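Local coordinates for segregation protein (Thermus thermophilus, PDB 1WCV) that hydrolyses ATP, binds double-stranded DNA cooperatively in an ATP-dependent way and probably takes part in chromosome partitioning, at residues A[43-48]-A[118-123]. Residues are numbered along the deposited sequence; the frame is centred on the assembly and turned at random.
Sequences LDPQGN and DAPPSL
D44 lies against P120 where two loops meet at the nucleotide end of the P-loop NTPase sheet of this ParA-family ATPase. Each loop follows a parallel strand, 38-42 or 114-118, and these strands are neighbours. The segment 118-123 begins with D118, at the Walker B position. The D118 carboxylate is held by K20 (salt bridge, OD1) and T21 (hydrogen bond, OD2), both ATP-binding residues of the P-loop; T21 also binds magnesium.

The main chains are joined by one hydrogen bond, from L43 N to D118 O (3.0 Å). Beyond this bond the pairing gives way to side-chain packing. The D44 and P120 side chains run past each other in opposite directions. CG of D44 stands anti to its own main-chain N (chi1 -165°), which lays the carboxylate alongside the proline ring. OD2 of D44 rests 3.6 Å from P120 CA, and D44 CG is 3.7 Å from P120 CB. The same OD2 reaches P121 CD at 3.8 Å.

The other oxygen serves its own loop. D44 OD1 accepts from Q46 N at 2.7 Å, an Asx turn within the type I turn from D44 to G47. OD1 is met on its anti side, 31° out of the carboxylate plane. This bond helps to set the rotation of the carboxylate. With an alanine in place of D44, Q46 N is likely to lose this acceptor and a gap to open beside P120.

P45 CD also approaches P120 CB, at 4.2 Å, and L126 of helix 125-133 touches both prolines, P45 and P120. L43 O is buried by the contact and has no hydrogen-bond partner. It faces P120 CD instead, 3.5 Å away.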
# COMPACT_ATOMS: atom_id res chain seq x y z
N LEU A 43 11.33 -25.00 3.79
CA LEU A 43 10.80 -26.32 3.45
C LEU A 43 11.14 -26.73 2.02
O LEU A 43 10.64 -27.74 1.53
CB LEU A 43 9.27 -26.33 3.63
CG LEU A 43 8.75 -26.20 5.06
CD1 LEU A 43 7.23 -26.13 5.05
CD2 LEU A 43 9.21 -27.40 5.88
N ASP A 44 11.99 -25.96 1.36
CA ASP A 44 12.37 -26.27 -0.01
C ASP A 44 13.65 -27.07 -0.04
O ASP A 44 14.66 -26.66 0.52
CB ASP A 44 12.57 -24.99 -0.82
CG ASP A 44 12.62 -25.24 -2.31
OD1 ASP A 44 13.26 -26.23 -2.74
OD2 ASP A 44 12.03 -24.45 -3.07
N PRO A 45 13.63 -28.24 -0.70
CA PRO A 45 14.83 -29.08 -0.78
C PRO A 45 16.00 -28.31 -1.39
O PRO A 45 17.16 -28.66 -1.19
CB PRO A 45 14.38 -30.24 -1.66
CG PRO A 45 12.93 -30.36 -1.33
CD PRO A 45 12.48 -28.92 -1.32
N GLN A 46 15.69 -27.25 -2.13
CA GLN A 46 16.71 -26.43 -2.76
C GLN A 46 17.40 -25.49 -1.76
O GLN A 46 18.47 -24.96 -2.03
CB GLN A 46 16.10 -25.61 -3.90
CG GLN A 46 15.36 -26.45 -4.94
CD GLN A 46 16.25 -27.47 -5.63
OE1 GLN A 46 15.78 -28.25 -6.46
NE2 GLN A 46 17.54 -27.47 -5.29
N GLY A 47 16.76 -25.29 -0.60
CA GLY A 47 17.34 -24.43 0.42
C GLY A 47 17.65 -23.01 -0.00
O GLY A 47 18.67 -22.45 0.40
N ASN A 48 16.77 -22.40 -0.80
CA ASN A 48 16.98 -21.03 -1.25
C ASN A 48 16.98 -20.03 -0.09
O ASN A 48 17.84 -19.15 -0.02
CB ASN A 48 15.91 -20.63 -2.27
CG ASN A 48 15.95 -21.50 -3.51
OD1 ASN A 48 15.04 -22.30 -3.75
ND2 ASN A 48 17.00 -21.35 -4.31
N ASP A 118 8.52 -21.32 4.26
CA ASP A 118 8.83 -21.08 2.85
C ASP A 118 8.67 -22.39 2.09
O ASP A 118 9.58 -23.21 2.06
CB ASP A 118 10.26 -20.55 2.70
CG ASP A 118 10.55 -20.05 1.30
OD1 ASP A 118 9.59 -19.67 0.60
OD2 ASP A 118 11.74 -20.02 0.90
N ALA A 119 7.50 -22.55 1.47
CA ALA A 119 7.16 -23.77 0.74
C ALA A 119 7.69 -23.85 -0.68
O ALA A 119 7.79 -22.85 -1.39
CB ALA A 119 5.65 -23.93 0.71
N PRO A 120 8.04 -25.07 -1.12
CA PRO A 120 8.56 -25.23 -2.49
C PRO A 120 7.38 -25.09 -3.46
O PRO A 120 6.22 -25.21 -3.06
CB PRO A 120 9.15 -26.63 -2.47
CG PRO A 120 8.28 -27.35 -1.50
CD PRO A 120 8.08 -26.34 -0.38
N PRO A 121 7.67 -24.84 -4.74
CA PRO A 121 6.60 -24.70 -5.73
C PRO A 121 6.09 -26.05 -6.22
O PRO A 121 6.54 -27.10 -5.75
CB PRO A 121 7.27 -23.91 -6.84
CG PRO A 121 8.66 -24.46 -6.82
CD PRO A 121 8.97 -24.48 -5.33
N SER A 122 5.14 -26.01 -7.15
CA SER A 122 4.57 -27.20 -7.76
C SER A 122 3.85 -28.18 -6.83
O SER A 122 3.73 -29.37 -7.14
CB SER A 122 5.66 -27.95 -8.53
OG SER A 122 6.34 -27.07 -9.41
N LEU A 123 3.38 -27.69 -5.70
CA LEU A 123 2.66 -28.53 -4.74
C LEU A 123 3.26 -29.93 -4.58
O LEU A 123 2.77 -30.91 -5.14
CB LEU A 123 1.19 -28.65 -5.18
CG LEU A 123 0.16 -28.99 -4.10
CD1 LEU A 123 0.38 -30.38 -3.55
CD2 LEU A 123 0.24 -27.95 -2.99